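Centrosomal protein 120 (Oreochromis niloticus, PDB 6EWH) probably supports cilium formation as a centrosomal protein, represented here by its second C2 domain (C2B), a compact beta sandwich. Local coordinates at residues 35-40 / 170-175; 62-67 / 108-113; 122-127 / 147-152. The protein carries 1 engineered substitution. All coordinates share one frame; numbering follows the deposited sequence.

Contact 1 (35-40 / 170-175); sequences VTVAFA and PTLGVA
V35 meets V174 on the buried side of an antiparallel strand pair, the two side chains crossing at a slant with V35 CG1 and V174 CG1 4.0 Å apart. Across the sandwich V35 packs on Y64, L66 and L110, so these methyls belong to the hydrophobic core. T36 follows as a hydrogen-bonded pair with A175: T36 N gives its hydrogen to A175 O at 2.8 Å, and A175 N returns one to T36 O at 2.9 Å, both donors lying in the carbonyl plane. The T36 hydroxyl, anti to its own carbonyl carbon (chi1 -57°), adds a water link, since one water sits 2.8 Å from T36 OG1 and also donates to A175 O. V37 is then a non-hydrogen-bonded partner of V174. Here the register slips: A38 and F39 together face G173 alone, a beta bulge between strands 29-41 and 171-180, neighbours in one sheet of the C2 sandwich. The backbone stays engaged through it, with A38 N bonded almost straight to G173 O at 2.8 Å and G173 N bonded to F39 O at 2.8 Å. F39 takes the rotamer in which CG stands between its backbone N and carbonyl carbon (chi1 67°), which folds the ring back over the partner strand. G173 CA lies over one face of that ring in a CH-pi contact, 3.9 Å from the F39 centroid and displaced toward the rim. On the core side again, A40 CB rests 4.0 Å from L172 CD1, while L172 continues inward onto F62 and I112.

Contact 2 (62-67 / 108-113); sequences FYYSLL and PSLQIH
Y64 carries its CG between the backbone N and the carbonyl carbon (chi1 53°), which sets its ring alongside I112, both side chains pointing the same way; I112 CG1, anti to its carbonyl carbon (chi1 -60°), comes within 3.9 Å of Y64 CB. In the conformer described, L110 meets the same ring at a slant from further along its strand, by way of its CD1 methyl. F62 adds to this inner layer, F62 CB lying 4.2 Å from I112 CG2. The Y64 side chain also touches A89 of the opposing sheet, and F62 makes an edge-to-face pair with F84. On the other side of the strands Y63 and H113 run side by side, H113 CD2 approaching the edge of the tyrosine ring. Their polar ends are engaged elsewhere: Y63 OH with D70 and H113 ND1 with S120. The same two residues form a hydrogen-bonded antiparallel pair, with Y63 N to H113 O at 2.9 Å and H113 N to Y63 O at 2.8 Å, each donor in the carbonyl plane. Beyond it the strands part, S65 CA and Q111 CA being 7.4 Å from each other, and two waters take over. One accepts from S65 N at 3.0 Å and donates to Q111 O; the second accepts from Q111 N and donates to S65 O at 2.8 Å. Water thus occupies the place of a direct pair where the two central strands of the four-stranded antiparallel sheet of the C2 sandwich splay apart, apolar side chains turned inward to the core.

Contact 3 (122-127 / 147-152); sequences GSTDVS and SAFILQ. Engineered in segment 147-152: S147 (natural residue Gly).
F149 lies across V126 and T124, meeting each at about a right angle. With CG anti to its carbonyl carbon (chi1 -68°), the phenylalanine turns one ring face to V126, and V126 CG2 stands directly above the middle of it, 4.0 Å from the F149 centroid, in a CH-pi contact. The second methyl of the valine, V126 CG1, reaches F149 CZ at 3.9 Å, so both branches of the valine meet the ring. T124 works from the ring's root: its CG2 and OG1 both approach F149 CB, and the hydroxyl, anti to the threonine's backbone N (chi1 -169°), is aimed at the next carbonyl. T124 OG1 donates to I150 O at 2.7 Å, arriving from above the carbonyl plane and well outside it. The hydroxyl thus supplies a further bond between the sheets, while the T124 backbone pairs with I112 in its own sheet. L151 also crosses T124 at about a right angle, resting L151 CD2 on the S123 backbone, 3.6 Å from S123 C, and close to the threonine methyl. The backbones come together just once as a bridge, S123 with Q152: Q152 N bonds nearly straight to S123 O at 2.8 Å, while S123 N reaches Q152 O at 3.0 Å from out of the carbonyl plane. A water bound 2.9 Å from S123 OG donates to Q152 O beside this bridge. F149 also packs on V174, and V126 on L110 and I112, which places the ring at the margin of the core. The packing of F149 joins the border strands of the two sheets, 119-126 and 143-150, and the antiparallel bridge just past the end of 143-150 continues this closure along one side of the C2 beta sandwich.

How the contacts relate
From the N terminus, segment 35-40 opens the widest loop, which contact 1 closes only at 170-175, on the last strand of the chain, 171-180. Within that span lie two smaller closures in series: contact 2 joins 62-67 to 108-113, and contact 3 then joins 122-127 to 147-152. None cross. Contact 1 lies in one sheet and contact 2 in the other, and they face each other through the core. Contact 3 spans both sheets, its strands probably hydrogen-bonded to those of its neighbours, L172 N with F149 O and L110 O with V126 N.

Contact 1 (35-40 / 170-175)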
ATOM      1  N   VAL A  35      -2.085   0.667   5.717  1.00 19.69           N
ATOM      2  CA  VAL A  35      -0.991   0.818   4.760  1.00 20.51           C
ATOM      3  C   VAL A  35      -0.357   2.176   5.016  1.00 20.26           C
ATOM      4  O   VAL A  35      -1.060   3.193   5.060  1.00 21.18           O
ATOM      5  CB  VAL A  35      -1.508   0.761   3.316  1.00 19.70           C
ATOM      6  CG1 VAL A  35      -0.344   0.963   2.326  1.00 21.55           C
ATOM      7  CG2 VAL A  35      -2.208  -0.556   3.051  1.00 21.77           C
ATOM      8  N   THR A  36       0.963   2.201   5.182  1.00 20.79           N
ATOM      9  CA  THR A  36       1.690   3.448   5.403  1.00 20.64           C
ATOM     10  C   THR A  36       2.733   3.597   4.308  1.00 21.73           C
ATOM     11  O   THR A  36       3.556   2.695   4.095  1.00 23.72           O
ATOM     12  CB  THR A  36       2.379   3.467   6.768  1.00 22.25           C
ATOM     13  OG1 THR A  36       1.418   3.271   7.798  1.00 23.76           O
ATOM     14  CG2 THR A  36       3.103   4.812   6.972  1.00 24.77           C
ATOM     15  N   VAL A  37       2.685   4.721   3.609  1.00 20.51           N
ATOM     16  CA  VAL A  37       3.742   5.104   2.679  0.61 21.04           C
ATOM     17  C   VAL A  37       4.681   6.047   3.419  1.00 22.53           C
ATOM     18  O   VAL A  37       4.281   7.130   3.867  1.00 23.01           O
ATOM     19  CB  VAL A  37       3.189   5.703   1.374  0.61 22.14           C
ATOM     20  CG1 VAL A  37       2.349   4.658   0.637  0.61 25.51           C
ATOM     21  CG2 VAL A  37       2.374   6.987   1.613  0.61 23.91           C
ATOM     22  N   ALA A  38       5.925   5.611   3.597  1.00 24.77           N
ATOM     23  CA  ALA A  38       6.848   6.244   4.538  1.00 28.89           C
ATOM     24  C   ALA A  38       7.886   7.167   3.907  1.00 23.57           C
ATOM     25  O   ALA A  38       8.215   8.205   4.499  1.00 27.87           O
ATOM     26  CB  ALA A  38       7.547   5.172   5.382  1.00 29.75           C
ATOM     27  N   PHE A  39       8.422   6.821   2.738  1.00 23.35           N
ATOM     28  CA  PHE A  39       9.490   7.594   2.107  1.00 24.62           C
ATOM     29  C   PHE A  39       9.677   7.040   0.701  1.00 27.40           C
ATOM     30  O   PHE A  39       9.131   5.988   0.357  1.00 24.68           O
ATOM     31  CB  PHE A  39      10.809   7.479   2.880  1.00 28.77           C
ATOM     32  CG  PHE A  39      11.412   6.100   2.846  1.00 31.52           C
ATOM     33  CD1 PHE A  39      11.090   5.161   3.810  1.00 31.70           C
ATOM     34  CD2 PHE A  39      12.313   5.744   1.849  1.00 46.59           C
ATOM     35  CE1 PHE A  39      11.648   3.894   3.782  1.00 36.31           C
ATOM     36  CE2 PHE A  39      12.862   4.478   1.810  1.00 49.57           C
ATOM     37  CZ  PHE A  39      12.529   3.553   2.779  1.00 43.22           C
ATOM     38  N   ALA A  40      10.471   7.751  -0.106  1.00 24.63           N
ATOM     39  CA  ALA A  40      10.779   7.283  -1.450  1.00 23.50           C
ATOM     40  C   ALA A  40      12.125   7.847  -1.871  1.00 26.75           C
ATOM     41  O   ALA A  40      12.578   8.871  -1.356  1.00 28.61           O
ATOM     42  CB  ALA A  40       9.715   7.720  -2.458  1.00 24.17           C
ATOM     43  N   PRO A 170      13.959   3.223  -8.384  1.00 30.21           N
ATOM     44  CA  PRO A 170      12.924   3.926  -7.619  1.00 26.18           C
ATOM     45  C   PRO A 170      12.361   3.021  -6.540  1.00 30.87           C
ATOM     46  O   PRO A 170      11.965   1.885  -6.797  1.00 27.22           O
ATOM     47  CB  PRO A 170      11.859   4.253  -8.668  1.00 26.01           C
ATOM     48  CG  PRO A 170      12.516   4.124  -9.960  1.00 32.46           C
ATOM     49  CD  PRO A 170      13.568   3.093  -9.801  1.00 33.39           C
ATOM     50  N   THR A 171      12.305   3.545  -5.328  1.00 25.49           N
ATOM     51  CA  THR A 171      12.001   2.757  -4.155  0.85 24.20           C
ATOM     52  C   THR A 171      10.956   3.498  -3.332  1.00 23.07           C
ATOM     53  O   THR A 171      11.020   4.725  -3.221  1.00 25.92           O
ATOM     54  CB  THR A 171      13.295   2.608  -3.358  0.85 28.75           C
ATOM     55  OG1 THR A 171      14.274   1.951  -4.181  0.85 29.56           O
ATOM     56  CG2 THR A 171      13.073   1.824  -2.104  0.85 25.87           C
ATOM     57  N   LEU A 172      10.015   2.745  -2.770  1.00 23.14           N
ATOM     58  CA  LEU A 172       8.976   3.292  -1.893  1.00 22.97           C
ATOM     59  C   LEU A 172       8.970   2.488  -0.604  1.00 24.34           C
ATOM     60  O   LEU A 172       8.771   1.270  -0.633  1.00 25.90           O
ATOM     61  CB  LEU A 172       7.607   3.176  -2.567  1.00 24.56           C
ATOM     62  CG  LEU A 172       6.431   3.768  -1.783  1.00 24.41           C
ATOM     63  CD1 LEU A 172       6.630   5.264  -1.636  1.00 29.04           C
ATOM     64  CD2 LEU A 172       5.125   3.475  -2.481  1.00 28.42           C
ATOM     65  N   GLY A 173       9.184   3.159   0.524  1.00 22.29           N
ATOM     66  CA  GLY A 173       9.065   2.489   1.805  1.00 25.82           C
ATOM     67  C   GLY A 173       7.607   2.329   2.204  1.00 23.95           C
ATOM     68  O   GLY A 173       6.878   3.323   2.272  1.00 23.56           O
ATOM     69  N   VAL A 174       7.157   1.091   2.405  1.00 21.21           N
ATOM     70  CA  VAL A 174       5.765   0.806   2.762  1.00 22.75           C
ATOM     71  C   VAL A 174       5.732  -0.105   3.978  1.00 22.42           C
ATOM     72  O   VAL A 174       6.509  -1.059   4.075  1.00 24.46           O
ATOM     73  CB  VAL A 174       5.017   0.136   1.597  1.00 23.94           C
ATOM     74  CG1 VAL A 174       3.545  -0.085   1.944  1.00 25.75           C
ATOM     75  CG2 VAL A 174       5.144   0.951   0.321  1.00 24.66           C
ATOM     76  N   ALA A 175       4.791   0.155   4.882  1.00 22.11           N
ATOM     77  CA  ALA A 175       4.492  -0.763   5.968  1.00 23.64           C
ATOM     78  C   ALA A 175       3.020  -1.126   5.891  1.00 21.70           C
ATOM     79  O   ALA A 175       2.163  -0.240   5.821  1.00 23.44           O
ATOM     80  CB  ALA A 175       4.780  -0.115   7.325  1.00 25.82           C
TER
HETATM   81  O   HOH W   1       0.513   0.671   8.123  1.00 27.11           O

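Contact 2 (62-67 / 108-113)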
ATOM      1  N   PHE A  62       0.431   9.100  -4.367  1.00 20.89           N
ATOM      2  CA  PHE A  62       0.290   7.651  -4.446  1.00 23.38           C
ATOM      3  C   PHE A  62      -1.174   7.247  -4.441  1.00 21.48           C
ATOM      4  O   PHE A  62      -2.009   7.861  -3.766  1.00 23.76           O
ATOM      5  CB  PHE A  62       1.050   6.955  -3.311  1.00 23.17           C
ATOM      6  CG  PHE A  62       2.515   7.270  -3.324  1.00 21.41           C
ATOM      7  CD1 PHE A  62       3.365   6.638  -4.221  1.00 21.66           C
ATOM      8  CD2 PHE A  62       3.028   8.241  -2.477  1.00 23.93           C
ATOM      9  CE1 PHE A  62       4.716   6.959  -4.258  1.00 27.22           C
ATOM     10  CE2 PHE A  62       4.374   8.564  -2.506  1.00 25.91           C
ATOM     11  CZ  PHE A  62       5.221   7.923  -3.396  1.00 25.39           C
ATOM     12  N   TYR A  63      -1.479   6.201  -5.212  1.00 21.43           N
ATOM     13  CA  TYR A  63      -2.817   5.639  -5.276  1.00 22.47           C
ATOM     14  C   TYR A  63      -2.752   4.145  -5.018  1.00 23.35           C
ATOM     15  O   TYR A  63      -1.861   3.455  -5.528  1.00 23.35           O
ATOM     16  CB  TYR A  63      -3.472   5.861  -6.659  1.00 25.07           C
ATOM     17  CG  TYR A  63      -4.632   4.922  -6.869  1.00 23.95           C
ATOM     18  CD1 TYR A  63      -5.876   5.202  -6.314  1.00 27.60           C
ATOM     19  CD2 TYR A  63      -4.475   3.724  -7.570  1.00 24.30           C
ATOM     20  CE1 TYR A  63      -6.939   4.337  -6.457  1.00 29.90           C
ATOM     21  CE2 TYR A  63      -5.543   2.844  -7.710  1.00 24.23           C
ATOM     22  CZ  TYR A  63      -6.769   3.163  -7.156  1.00 29.17           C
ATOM     23  OH  TYR A  63      -7.841   2.313  -7.296  1.00 34.25           O
ATOM     24  N   TYR A  64      -3.721   3.632  -4.262  1.00 23.05           N
ATOM     25  CA  TYR A  64      -3.925   2.195  -4.199  1.00 24.46           C
ATOM     26  C   TYR A  64      -5.356   1.903  -3.802  1.00 23.11           C
ATOM     27  O   TYR A  64      -6.054   2.754  -3.244  1.00 25.17           O
ATOM     28  CB  TYR A  64      -2.950   1.500  -3.248  1.00 23.41           C
ATOM     29  CG  TYR A  64      -2.897   2.077  -1.857  1.00 22.27           C
ATOM     30  CD1 TYR A  64      -2.026   3.114  -1.562  1.00 23.08           C
ATOM     31  CD2 TYR A  64      -3.686   1.559  -0.832  1.00 26.52           C
ATOM     32  CE1 TYR A  64      -1.959   3.646  -0.272  1.00 23.19           C
ATOM     33  CE2 TYR A  64      -3.614   2.065   0.440  1.00 22.63           C
ATOM     34  CZ  TYR A  64      -2.758   3.103   0.722  1.00 22.64           C
ATOM     35  OH  TYR A  64      -2.694   3.625   1.992  1.00 23.41           O
ATOM     36  N   SER A  65      -5.783   0.682  -4.110  1.00 24.34           N
ATOM     37  CA  SER A  65      -7.086   0.177  -3.718  1.00 24.20           C
ATOM     38  C   SER A  65      -6.890  -0.770  -2.539  1.00 26.42           C
ATOM     39  O   SER A  65      -6.180  -1.771  -2.661  1.00 32.22           O
ATOM     40  CB  SER A  65      -7.712  -0.568  -4.896  1.00 30.21           C
ATOM     41  OG  SER A  65      -8.992  -1.050  -4.551  1.00 33.44           O
ATOM     42  N   LEU A  66      -7.506  -0.446  -1.402  1.00 26.63           N
ATOM     43  CA  LEU A  66      -7.404  -1.263  -0.196  1.00 28.93           C
ATOM     44  C   LEU A  66      -8.787  -1.834   0.086  1.00 25.29           C
ATOM     45  O   LEU A  66      -9.700  -1.096   0.468  1.00 26.68           O
ATOM     46  CB  LEU A  66      -6.886  -0.438   0.985  1.00 29.04           C
ATOM     47  CG  LEU A  66      -6.728  -1.191   2.318  1.00 29.46           C
ATOM     48  CD1 LEU A  66      -5.709  -2.304   2.221  1.00 31.17           C
ATOM     49  CD2 LEU A  66      -6.338  -0.231   3.414  1.00 31.63           C
ATOM     50  N   LEU A  67      -8.934  -3.137  -0.133  1.00 29.79           N
ATOM     51  CA  LEU A  67     -10.219  -3.830  -0.012  1.00 31.08           C
ATOM     52  C   LEU A  67     -11.346  -3.081  -0.730  1.00 33.37           C
ATOM     53  O   LEU A  67     -12.433  -2.866  -0.190  1.00 32.39           O
ATOM     54  CB  LEU A  67     -10.574  -4.128   1.445  1.00 33.53           C
ATOM     55  CG  LEU A  67      -9.582  -4.999   2.218  1.00 39.47           C
ATOM     56  CD1 LEU A  67     -10.144  -5.351   3.587  1.00 41.47           C
ATOM     57  CD2 LEU A  67      -9.214  -6.245   1.447  1.00 52.20           C
ATOM     58  N   PRO A 108      -4.952 -10.880  -3.746  1.00 33.84           N
ATOM     59  CA  PRO A 108      -3.866 -10.467  -4.636  1.00 37.78           C
ATOM     60  C   PRO A 108      -3.087  -9.340  -3.985  1.00 29.66           C
ATOM     61  O   PRO A 108      -3.553  -8.683  -3.052  1.00 33.72           O
ATOM     62  CB  PRO A 108      -4.605  -9.966  -5.879  1.00 42.34           C
ATOM     63  CG  PRO A 108      -5.906  -9.484  -5.351  1.00 46.91           C
ATOM     64  CD  PRO A 108      -6.265 -10.418  -4.228  1.00 40.56           C
ATOM     65  N   SER A 109      -1.873  -9.131  -4.477  1.00 35.27           N
ATOM     66  CA  SER A 109      -1.042  -8.089  -3.893  1.00 30.25           C
ATOM     67  C   SER A 109      -1.678  -6.714  -4.052  1.00 30.70           C
ATOM     68  O   SER A 109      -2.430  -6.437  -4.993  1.00 32.20           O
ATOM     69  CB  SER A 109       0.357  -8.096  -4.514  1.00 37.17           C
ATOM     70  OG  SER A 109       1.124  -9.180  -4.015  1.00 39.62           O
ATOM     71  N   LEU A 110      -1.397  -5.862  -3.077  1.00 28.26           N
ATOM     72  CA  LEU A 110      -1.733  -4.457  -3.190  0.60 29.94           C
ATOM     73  C   LEU A 110      -0.819  -3.834  -4.240  1.00 27.91           C
ATOM     74  O   LEU A 110       0.389  -4.076  -4.238  1.00 35.93           O
ATOM     75  CB  LEU A 110      -1.488  -3.820  -1.825  0.60 32.96           C
ATOM     76  CG  LEU A 110      -1.837  -2.372  -1.541  0.60 32.96           C
ATOM     77  CD1 LEU A 110      -3.333  -2.226  -1.501  0.60 35.86           C
ATOM     78  CD2 LEU A 110      -1.228  -2.003  -0.206  0.60 30.94           C
ATOM     79  N   GLN A 111      -1.395  -3.058  -5.156  1.00 27.67           N
ATOM     80  CA  GLN A 111      -0.617  -2.363  -6.175  0.51 30.08           C
ATOM     81  C   GLN A 111      -0.629  -0.872  -5.866  1.00 24.89           C
ATOM     82  O   GLN A 111      -1.654  -0.199  -5.998  1.00 29.15           O
ATOM     83  CB  GLN A 111      -1.127  -2.657  -7.583  0.51 33.78           C
ATOM     84  CG  GLN A 111      -0.592  -3.965  -8.145  0.51 42.79           C
ATOM     85  CD  GLN A 111      -1.046  -4.223  -9.568  0.51 45.92           C
ATOM     86  OE1 GLN A 111      -2.175  -3.903  -9.939  0.51 45.01           O
ATOM     87  NE2 GLN A 111      -0.164  -4.802 -10.374  0.51 48.18           N
ATOM     88  N   ILE A 112       0.520  -0.353  -5.451  1.00 23.72           N
ATOM     89  CA  ILE A 112       0.633   1.065  -5.108  1.00 21.62           C
ATOM     90  C   ILE A 112       1.259   1.783  -6.292  1.00 23.46           C
ATOM     91  O   ILE A 112       2.347   1.410  -6.744  1.00 25.06           O
ATOM     92  CB  ILE A 112       1.451   1.274  -3.831  1.00 22.88           C
ATOM     93  CG1 ILE A 112       0.777   0.553  -2.656  1.00 23.84           C
ATOM     94  CG2 ILE A 112       1.622   2.772  -3.567  1.00 23.16           C
ATOM     95  CD1 ILE A 112       1.605   0.570  -1.392  1.00 26.35           C
ATOM     96  N   HIS A 113       0.580   2.811  -6.788  1.00 21.72           N
ATOM     97  CA  HIS A 113       0.995   3.539  -7.978  1.00 24.12           C
ATOM     98  C   HIS A 113       1.517   4.909  -7.586  1.00 24.12           C
ATOM     99  O   HIS A 113       0.908   5.602  -6.764  1.00 25.05           O
ATOM    100  CB  HIS A 113      -0.196   3.749  -8.914  1.00 23.60           C
ATOM    101  CG  HIS A 113      -0.653   2.502  -9.598  1.00 24.34           C
ATOM    102  ND1 HIS A 113      -0.402   2.252 -10.931  1.00 26.05           N
ATOM    103  CD2 HIS A 113      -1.329   1.424  -9.133  1.00 26.44           C
ATOM    104  CE1 HIS A 113      -0.912   1.078 -11.258  1.00 31.62           C
ATOM    105  NE2 HIS A 113      -1.476   0.553 -10.185  1.00 28.13           N
TER
HETATM  106  O   HOH W   2      -4.208  -0.758  -6.204  1.00 28.99           O
HETATM  107  O   HOH W   3      -4.365  -2.749  -4.559  1.00 39.93           O

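Contact 3 (122-127 / 147-152)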
ATOM      1  N   GLY A 122       4.402   4.479 -12.332  1.00 28.09           N
ATOM      2  CA  GLY A 122       5.031   3.252 -11.910  1.00 27.05           C
ATOM      3  C   GLY A 122       4.243   2.660 -10.773  1.00 26.87           C
ATOM      4  O   GLY A 122       3.450   3.363 -10.139  1.00 25.45           O
ATOM      5  N   SER A 123       4.432   1.372 -10.514  1.00 27.02           N
ATOM      6  CA  SER A 123       3.702   0.733  -9.436  1.00 26.47           C
ATOM      7  C   SER A 123       4.578  -0.319  -8.782  1.00 25.10           C
ATOM      8  O   SER A 123       5.595  -0.754  -9.330  1.00 26.53           O
ATOM      9  CB  SER A 123       2.383   0.127  -9.927  1.00 30.33           C
ATOM     10  OG  SER A 123       2.632  -0.951 -10.812  1.00 32.67           O
ATOM     11  N   THR A 124       4.174  -0.732  -7.596  1.00 26.78           N
ATOM     12  CA  THR A 124       4.886  -1.796  -6.913  1.00 27.63           C
ATOM     13  C   THR A 124       3.867  -2.714  -6.253  1.00 26.67           C
ATOM     14  O   THR A 124       2.776  -2.284  -5.875  1.00 27.19           O
ATOM     15  CB  THR A 124       5.918  -1.240  -5.912  1.00 28.77           C
ATOM     16  OG1 THR A 124       6.772  -2.299  -5.464  1.00 31.58           O
ATOM     17  CG2 THR A 124       5.230  -0.604  -4.705  1.00 28.48           C
ATOM     18  N   ASP A 125       4.230  -3.988  -6.150  1.00 30.11           N
ATOM     19  CA  ASP A 125       3.376  -5.018  -5.575  1.00 26.53           C
ATOM     20  C   ASP A 125       3.729  -5.203  -4.110  1.00 28.79           C
ATOM     21  O   ASP A 125       4.890  -5.475  -3.779  1.00 28.64           O
ATOM     22  CB  ASP A 125       3.640  -6.356  -6.272  1.00 31.42           C
ATOM     23  CG  ASP A 125       2.861  -6.520  -7.548  1.00 50.87           C
ATOM     24  OD1 ASP A 125       2.617  -5.511  -8.232  1.00 55.51           O
ATOM     25  OD2 ASP A 125       2.488  -7.670  -7.861  1.00 60.21           O
ATOM     26  N   VAL A 126       2.726  -5.101  -3.240  1.00 27.19           N
ATOM     27  CA  VAL A 126       2.907  -5.297  -1.806  1.00 29.35           C
ATOM     28  C   VAL A 126       2.029  -6.465  -1.380  1.00 27.15           C
ATOM     29  O   VAL A 126       0.799  -6.396  -1.478  1.00 33.40           O
ATOM     30  CB  VAL A 126       2.567  -4.028  -1.016  1.00 31.15           C
ATOM     31  CG1 VAL A 126       2.779  -4.271   0.455  1.00 35.92           C
ATOM     32  CG2 VAL A 126       3.438  -2.869  -1.501  1.00 33.66           C
ATOM     33  N   SER A 127       2.654  -7.535  -0.915  1.00 27.71           N
ATOM     34  CA  SER A 127       1.923  -8.769  -0.666  1.00 29.78           C
ATOM     35  C   SER A 127       1.087  -8.640   0.599  1.00 38.10           C
ATOM     36  O   SER A 127       1.613  -8.314   1.667  1.00 37.59           O
ATOM     37  CB  SER A 127       2.904  -9.922  -0.519  1.00 32.89           C
ATOM     38  OG  SER A 127       2.220 -11.124  -0.214  1.00 34.75           O
ATOM     39  N   SER A 147       9.000  -2.792   4.230  1.00 25.76           N
ATOM     40  CA  SER A 147      10.099  -3.022   3.307  1.00 29.18           C
ATOM     41  C   SER A 147      10.239  -1.836   2.371  1.00 28.30           C
ATOM     42  O   SER A 147       9.385  -0.948   2.308  1.00 26.23           O
ATOM     43  CB  SER A 147       9.899  -4.322   2.519  1.00 37.16           C
ATOM     44  OG  SER A 147      11.102  -4.707   1.875  1.00 49.02           O
ATOM     45  N   ALA A 148      11.340  -1.844   1.632  1.00 29.74           N
ATOM     46  CA  ALA A 148      11.578  -0.900   0.554  1.00 28.12           C
ATOM     47  C   ALA A 148      11.201  -1.616  -0.736  1.00 32.02           C
ATOM     48  O   ALA A 148      11.870  -2.571  -1.149  1.00 37.49           O
ATOM     49  CB  ALA A 148      13.046  -0.482   0.553  1.00 30.00           C
ATOM     50  N   PHE A 149      10.122  -1.173  -1.358  1.00 26.81           N
ATOM     51  CA  PHE A 149       9.586  -1.818  -2.544  1.00 26.60           C
ATOM     52  C   PHE A 149      10.002  -1.049  -3.792  1.00 27.85           C
ATOM     53  O   PHE A 149      10.073   0.183  -3.780  1.00 29.02           O
ATOM     54  CB  PHE A 149       8.063  -1.869  -2.421  1.00 28.63           C
ATOM     55  CG  PHE A 149       7.579  -2.794  -1.334  1.00 27.82           C
ATOM     56  CD1 PHE A 149       7.406  -4.143  -1.588  1.00 32.59           C
ATOM     57  CD2 PHE A 149       7.313  -2.321  -0.055  1.00 27.75           C
ATOM     58  CE1 PHE A 149       6.960  -5.008  -0.594  1.00 31.45           C
ATOM     59  CE2 PHE A 149       6.870  -3.184   0.949  1.00 31.56           C
ATOM     60  CZ  PHE A 149       6.695  -4.524   0.681  1.00 32.94           C
ATOM     61  N   ILE A 150      10.312  -1.778  -4.869  1.00 26.48           N
ATOM     62  CA  ILE A 150      10.768  -1.161  -6.109  1.00 25.63           C
ATOM     63  C   ILE A 150       9.578  -0.806  -6.991  1.00 26.13           C
ATOM     64  O   ILE A 150       8.723  -1.653  -7.271  1.00 29.00           O
ATOM     65  CB  ILE A 150      11.735  -2.089  -6.855  1.00 29.06           C
ATOM     66  CG1 ILE A 150      12.845  -2.534  -5.916  1.00 30.62           C
ATOM     67  CG2 ILE A 150      12.277  -1.383  -8.091  1.00 29.65           C
ATOM     68  CD1 ILE A 150      13.732  -1.411  -5.466  1.00 41.22           C
ATOM     69  N   LEU A 151       9.538   0.441  -7.455  1.00 25.78           N
ATOM     70  CA  LEU A 151       8.513   0.888  -8.388  1.00 24.94           C
ATOM     71  C   LEU A 151       8.945   0.561  -9.815  1.00 30.56           C
ATOM     72  O   LEU A 151      10.068   0.876 -10.216  1.00 34.23           O
ATOM     73  CB  LEU A 151       8.268   2.389  -8.241  1.00 25.30           C
ATOM     74  CG  LEU A 151       7.518   2.783  -6.958  1.00 22.92           C
ATOM     75  CD1 LEU A 151       7.761   4.273  -6.643  1.00 27.93           C
ATOM     76  CD2 LEU A 151       6.030   2.500  -7.085  1.00 27.68           C
ATOM     77  N   GLN A 152       8.044  -0.060 -10.576  1.00 28.27           N
ATOM     78  CA  GLN A 152       8.309  -0.453 -11.955  1.00 32.08           C
ATOM     79  C   GLN A 152       7.492   0.410 -12.897  1.00 28.71           C
ATOM     80  O   GLN A 152       6.269   0.510 -12.727  1.00 28.84           O
ATOM     81  CB  GLN A 152       7.928  -1.932 -12.171  1.00 29.89           C
ATOM     82  CG  GLN A 152       8.765  -2.922 -11.378  1.00 36.58           C
ATOM     83  CD  GLN A 152      10.199  -2.981 -11.857  1.00 33.07           C
ATOM     84  OE1 GLN A 152      10.523  -2.482 -12.930  1.00 38.06           O
ATOM     85  NE2 GLN A 152      11.069  -3.590 -11.062  1.00 37.72           N
TER
HETATM   86  O   HOH W   4       3.928  -0.178 -13.307  1.00 43.81           O